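Local coordinates for protein Trypsin/factor XIIA inhibitor (Zea mays, PDB 1BEA) that inhibits mammalian trypsin and the activated Hageman factor (factor XIIa) of blood clotting, and also inhibits amylase, at residues V24-C29 with L35-L40; I62-A67 with V90-A95. All blocks are in the same frame, centred on the assembly; numbering follows the deposited sequence.

Contact 1: residues V24-C29 with L35-L40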
loop_
_atom_site.group_PDB
_atom_site.type_symbol
_atom_site.label_atom_id
_atom_site.label_comp_id
_atom_site.label_asym_id
_atom_site.label_seq_id
_atom_site.Cartn_x
_atom_site.Cartn_y
_atom_site.Cartn_z
ATOM N N VAL A 24 1.198 -5.864 -5.711
ATOM C CA VAL A 24 0.349 -5.133 -6.608
ATOM C C VAL A 24 0.847 -5.155 -8.046
ATOM O O VAL A 24 0.032 -5.277 -8.961
ATOM C CB VAL A 24 0.212 -3.670 -6.173
ATOM C CG1 VAL A 24 -0.371 -2.839 -7.288
ATOM C CG2 VAL A 24 -0.683 -3.588 -4.959
ATOM N N THR A 25 2.155 -5.023 -8.276
ATOM C CA THR A 25 2.662 -5.030 -9.659
ATOM C C THR A 25 2.665 -6.441 -10.279
ATOM O O THR A 25 2.633 -6.620 -11.527
ATOM C CB THR A 25 4.090 -4.456 -9.767
ATOM O OG1 THR A 25 4.981 -5.186 -8.915
ATOM C CG2 THR A 25 4.097 -3.045 -9.389
ATOM N N SER A 26 2.710 -7.440 -9.405
ATOM C CA SER A 26 2.717 -8.802 -9.855
ATOM C C SER A 26 1.439 -9.001 -10.610
ATOM O O SER A 26 1.454 -9.406 -11.775
ATOM C CB SER A 26 2.751 -9.734 -8.668
ATOM O OG SER A 26 4.050 -9.759 -8.127
ATOM N N ARG A 27 0.339 -8.667 -9.936
ATOM C CA ARG A 27 -1.008 -8.804 -10.492
ATOM C C ARG A 27 -1.396 -7.880 -11.643
ATOM O O ARG A 27 -1.860 -8.319 -12.682
ATOM C CB ARG A 27 -2.041 -8.671 -9.380
ATOM C CG ARG A 27 -3.456 -8.849 -9.883
ATOM C CD ARG A 27 -4.365 -9.355 -8.791
ATOM N NE ARG A 27 -5.754 -9.646 -9.194
ATOM C CZ ARG A 27 -6.479 -8.989 -10.107
ATOM N NH1 ARG A 27 -5.996 -7.960 -10.793
ATOM N NH2 ARG A 27 -7.737 -9.359 -10.320
ATOM N N THR A 28 -1.216 -6.588 -11.481
ATOM C CA THR A 28 -1.618 -5.675 -12.533
ATOM C C THR A 28 -0.626 -5.549 -13.677
ATOM O O THR A 28 -1.028 -5.459 -14.836
ATOM C CB THR A 28 -1.870 -4.315 -11.947
ATOM O OG1 THR A 28 -0.621 -3.757 -11.500
ATOM C CG2 THR A 28 -2.844 -4.456 -10.770
ATOM N N CYS A 29 0.659 -5.542 -13.356
ATOM C CA CYS A 29 1.646 -5.425 -14.393
ATOM C C CYS A 29 2.284 -6.725 -14.789
ATOM O O CYS A 29 2.930 -6.760 -15.842
ATOM C CB CYS A 29 2.772 -4.507 -13.981
ATOM S SG CYS A 29 2.217 -2.931 -13.337
ATOM N N LEU A 35 8.343 -15.160 -6.141
ATOM C CA LEU A 35 7.827 -15.785 -4.950
ATOM C C LEU A 35 6.434 -16.230 -5.244
ATOM O O LEU A 35 5.733 -15.584 -5.998
ATOM C CB LEU A 35 7.776 -14.765 -3.829
ATOM C CG LEU A 35 8.617 -14.966 -2.583
ATOM C CD1 LEU A 35 9.692 -16.018 -2.840
ATOM C CD2 LEU A 35 9.225 -13.638 -2.204
ATOM N N PRO A 36 6.028 -17.371 -4.701
ATOM C CA PRO A 36 4.652 -17.832 -4.951
ATOM C C PRO A 36 3.626 -16.747 -4.601
ATOM O O PRO A 36 3.858 -15.932 -3.715
ATOM C CB PRO A 36 4.521 -19.075 -4.067
ATOM C CG PRO A 36 5.957 -19.573 -3.929
ATOM C CD PRO A 36 6.820 -18.333 -3.917
ATOM N N TRP A 37 2.503 -16.716 -5.316
ATOM C CA TRP A 37 1.467 -15.705 -5.058
ATOM C C TRP A 37 1.051 -15.614 -3.571
ATOM O O TRP A 37 1.012 -14.533 -2.979
ATOM C CB TRP A 37 0.215 -15.959 -5.942
ATOM C CG TRP A 37 0.430 -15.614 -7.412
ATOM C CD1 TRP A 37 0.711 -16.493 -8.432
ATOM C CD2 TRP A 37 0.461 -14.297 -8.006
ATOM N NE1 TRP A 37 0.922 -15.808 -9.614
ATOM C CE2 TRP A 37 0.776 -14.462 -9.384
ATOM C CE3 TRP A 37 0.257 -12.997 -7.510
ATOM C CZ2 TRP A 37 0.892 -13.370 -10.271
ATOM C CZ3 TRP A 37 0.372 -11.910 -8.394
ATOM C CH2 TRP A 37 0.689 -12.108 -9.758
ATOM N N PRO A 38 0.768 -16.756 -2.941
ATOM C CA PRO A 38 0.357 -16.751 -1.534
ATOM C C PRO A 38 1.381 -16.129 -0.617
ATOM O O PRO A 38 1.026 -15.535 0.387
ATOM C CB PRO A 38 0.161 -18.223 -1.222
ATOM C CG PRO A 38 -0.057 -18.856 -2.557
ATOM C CD PRO A 38 0.832 -18.119 -3.480
ATOM N N GLU A 39 2.655 -16.276 -0.977
ATOM C CA GLU A 39 3.786 -15.761 -0.198
ATOM C C GLU A 39 3.917 -14.247 -0.344
ATOM O O GLU A 39 4.298 -13.529 0.595
ATOM C CB GLU A 39 5.066 -16.464 -0.665
ATOM C CG GLU A 39 6.303 -16.150 0.152
ATOM C CD GLU A 39 6.021 -16.185 1.626
ATOM O OE1 GLU A 39 5.341 -17.147 2.052
ATOM O OE2 GLU A 39 6.470 -15.255 2.339
ATOM N N LEU A 40 3.572 -13.766 -1.532
ATOM C CA LEU A 40 3.605 -12.338 -1.831
ATOM C C LEU A 40 2.492 -11.605 -1.052
ATOM O O LEU A 40 2.704 -10.495 -0.547
ATOM C CB LEU A 40 3.431 -12.132 -3.358
ATOM C CG LEU A 40 4.647 -11.785 -4.233
ATOM C CD1 LEU A 40 4.471 -12.268 -5.716
ATOM C CD2 LEU A 40 4.809 -10.286 -4.160
#

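Contact 2: residues I62-A67 with V90-A95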
loop_
_atom_site.group_PDB
_atom_site.type_symbol
_atom_site.label_atom_id
_atom_site.label_comp_id
_atom_site.label_asym_id
_atom_site.label_seq_id
_atom_site.Cartn_x
_atom_site.Cartn_y
_atom_site.Cartn_z
ATOM N N ILE A 62 -0.570 6.353 0.952
ATOM C CA ILE A 62 0.775 6.805 0.648
ATOM C C ILE A 62 1.354 5.870 -0.406
ATOM O O ILE A 62 1.987 6.291 -1.350
ATOM C CB ILE A 62 1.595 6.809 1.932
ATOM C CG1 ILE A 62 1.142 8.017 2.763
ATOM C CG2 ILE A 62 3.118 6.805 1.614
ATOM C CD1 ILE A 62 1.744 8.142 4.151
ATOM N N LEU A 63 1.096 4.587 -0.265
ATOM C CA LEU A 63 1.610 3.669 -1.234
ATOM C C LEU A 63 0.992 3.936 -2.594
ATOM O O LEU A 63 1.711 3.939 -3.593
ATOM C CB LEU A 63 1.351 2.215 -0.798
ATOM C CG LEU A 63 1.732 1.197 -1.876
ATOM C CD1 LEU A 63 3.277 1.015 -1.807
ATOM C CD2 LEU A 63 0.978 -0.163 -1.730
ATOM N N MET A 64 -0.309 4.211 -2.668
ATOM C CA MET A 64 -0.907 4.420 -3.980
ATOM C C MET A 64 -0.443 5.708 -4.653
ATOM O O MET A 64 0.035 5.736 -5.804
ATOM C CB MET A 64 -2.420 4.494 -3.874
ATOM C CG MET A 64 -3.137 3.209 -3.554
ATOM S SD MET A 64 -4.877 3.477 -2.924
ATOM C CE MET A 64 -5.654 4.324 -4.353
ATOM N N ASP A 65 -0.583 6.799 -3.921
ATOM C CA ASP A 65 -0.261 8.103 -4.475
ATOM C C ASP A 65 0.925 8.879 -3.937
ATOM O O ASP A 65 1.259 9.927 -4.466
ATOM C CB ASP A 65 -1.535 8.942 -4.426
ATOM C CG ASP A 65 -2.734 8.133 -4.885
ATOM O OD1 ASP A 65 -2.539 7.311 -5.804
ATOM O OD2 ASP A 65 -3.842 8.271 -4.336
ATOM N N GLY A 66 1.571 8.357 -2.906
ATOM C CA GLY A 66 2.738 9.013 -2.356
ATOM C C GLY A 66 2.447 10.115 -1.349
ATOM O O GLY A 66 1.306 10.568 -1.169
ATOM N N ALA A 67 3.508 10.560 -0.694
ATOM C CA ALA A 67 3.425 11.615 0.303
ATOM C C ALA A 67 4.763 12.339 0.336
ATOM O O ALA A 67 5.793 11.719 0.106
ATOM C CB ALA A 67 3.152 11.005 1.665
ATOM N N VAL A 90 -4.030 1.567 -13.332
ATOM C CA VAL A 90 -4.395 0.172 -13.216
ATOM C C VAL A 90 -3.964 -0.424 -11.884
ATOM O O VAL A 90 -4.695 -1.197 -11.284
ATOM C CB VAL A 90 -3.763 -0.666 -14.311
ATOM C CG1 VAL A 90 -4.471 -2.007 -14.375
ATOM C CG2 VAL A 90 -3.854 0.066 -15.654
ATOM N N GLN A 91 -2.770 -0.070 -11.419
ATOM C CA GLN A 91 -2.275 -0.626 -10.166
ATOM C C GLN A 91 -3.013 -0.063 -8.944
ATOM O O GLN A 91 -3.242 -0.772 -7.972
ATOM C CB GLN A 91 -0.778 -0.357 -10.069
ATOM C CG GLN A 91 -0.041 -0.459 -11.376
ATOM C CD GLN A 91 1.333 0.131 -11.245
ATOM O OE1 GLN A 91 1.984 -0.062 -10.233
ATOM N NE2 GLN A 91 1.780 0.873 -12.256
ATOM N N ARG A 92 -3.388 1.212 -9.018
ATOM C CA ARG A 92 -4.132 1.923 -7.970
ATOM C C ARG A 92 -5.436 1.218 -7.587
ATOM O O ARG A 92 -5.745 0.988 -6.399
ATOM C CB ARG A 92 -4.520 3.299 -8.468
ATOM C CG ARG A 92 -3.620 4.414 -8.059
ATOM C CD ARG A 92 -4.266 5.739 -8.412
ATOM N NE ARG A 92 -4.597 6.551 -7.242
ATOM C CZ ARG A 92 -5.796 6.631 -6.686
ATOM N NH1 ARG A 92 -6.806 5.943 -7.162
ATOM N NH2 ARG A 92 -6.000 7.444 -5.680
ATOM N N GLY A 93 -6.230 0.921 -8.610
ATOM C CA GLY A 93 -7.485 0.242 -8.375
ATOM C C GLY A 93 -7.275 -0.993 -7.526
ATOM O O GLY A 93 -7.947 -1.200 -6.532
ATOM N N PHE A 94 -6.308 -1.820 -7.884
ATOM C CA PHE A 94 -6.108 -3.018 -7.111
ATOM C C PHE A 94 -5.517 -2.780 -5.736
ATOM O O PHE A 94 -5.818 -3.522 -4.799
ATOM C CB PHE A 94 -5.212 -3.984 -7.855
ATOM C CG PHE A 94 -4.842 -5.185 -7.040
ATOM C CD1 PHE A 94 -5.836 -6.074 -6.617
ATOM C CD2 PHE A 94 -3.518 -5.400 -6.636
ATOM C CE1 PHE A 94 -5.520 -7.149 -5.801
ATOM C CE2 PHE A 94 -3.191 -6.471 -5.821
ATOM C CZ PHE A 94 -4.188 -7.345 -5.402
ATOM N N ALA A 95 -4.668 -1.760 -5.611
ATOM C CA ALA A 95 -4.033 -1.472 -4.318
ATOM C C ALA A 95 -5.055 -1.039 -3.282
ATOM O O ALA A 95 -4.894 -1.293 -2.096
ATOM C CB ALA A 95 -2.982 -0.374 -4.467
#

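Contact 1: residues V24-C29 with L35-L40
Trp37 and Leu40, both in the first turn of helix 37-49, reach helix 18-29 at Ser26 and Arg27. No hydrogen bond crosses the contact. Leu35 belongs to the bond cleaved by target serine proteases. Pro36 is the N-cap residue of helix 37-49, and its O accepts from Leu40 N. Trp37 follows and brings the six-membered part of its indole to the other helix. Its CG lies beside the backbone N and anti to the carbonyl carbon (chi1 -73°), which sends the ring across to Ser26. Trp37 CZ3 is 3.2 Å from Ser26 CB, which comes in obliquely to the ring. Arg27 N stands at the indole edge, near the ring plane, 3.5 Å from Trp37 CH2. Arg27 CB adds a looser touch, 4.2 Å from Trp37 CZ3, while the rest of its extended chain leads away. The tryptophan is exposed and poorly ordered, so its exact placing is less certain. Leu40, one turn further on, is buried. Its CD1 sits 3.5 Å from Ser26 OG. That hydroxyl is hydrogen-bonded to Trp22 O, one turn back in its own helix, so its polar end is satisfied there. Leu40 also packs on Trp22 and Tyr23 of helix 18-29 and on Pro33. Its side chain is about 8 Å from that of Arg34, the active-site residue. The contact brings together the two helices that flank the protease-binding loop, consistent with a closed loop base in a cereal trypsin/alpha-amylase inhibitor.

Contact 2: residues I62-A67 with V90-A95
Asp65 and Arg92 meet side-on, with the carboxylate and guanidinium planes only 3° apart. Arg92 gives one bond to each oxygen, on its syn side but about 20° out of the carboxylate plane. Arg92 NE gives to Asp65 OD1 at 2.6 Å, and Arg92 NH2 gives to Asp65 OD2 at 2.7 Å. Both bonds are somewhat bent. Two bonds to two oxygens restrict rotation of either group. Arg92 makes this approach with a chain bent at chi3 (115°), and its length crosses that of Asp65 at about a right angle. Met64 covers one face of the guanidinium. Its CE stands 3.2 Å above the plane, over the centre of the group. The methionine chain also runs nearly at right angles to the arginine. Nearer the backbone, Met64 CG packs on Ala95 CB at 3.7 Å, one turn along helix 88-95. Arg88 adds a salt bridge to Asp65 OD1 and a hydrogen bond to Met64 O. The two positive charges near Asp65 would probably favour its ionised form. This is an interhelical salt bridge roofed by a methionine methyl, joining the C-terminal end of helix 56-65 to helix 88-95 in the helical fold of the cereal inhibitor family.

Overall arrangement
Contact 1 comes first along the chain, and contact 2 follows entirely after it. Their centres are 15 Å apart. Contact 1 joins helices 18-29 and 37-49 at the edge of the molecule, next to the protease-binding loop. Contact 2 joins helices 56-65 and 88-95 nearer the centre of the chain, away from the protease-binding loop. Helix 18-29 packs directly on helix 88-95. There Thr28 OG1 lies 3.4 Å from Gln91 CG, and Val24 CG2 lies 3.8 Å from Phe94 CD2. A disulfide between Cys29 and Cys86 ties helix 18-29 to the loop just before helix 88-95. All four helices are thus connected in one compact monomer, with the inhibitory loop at one end.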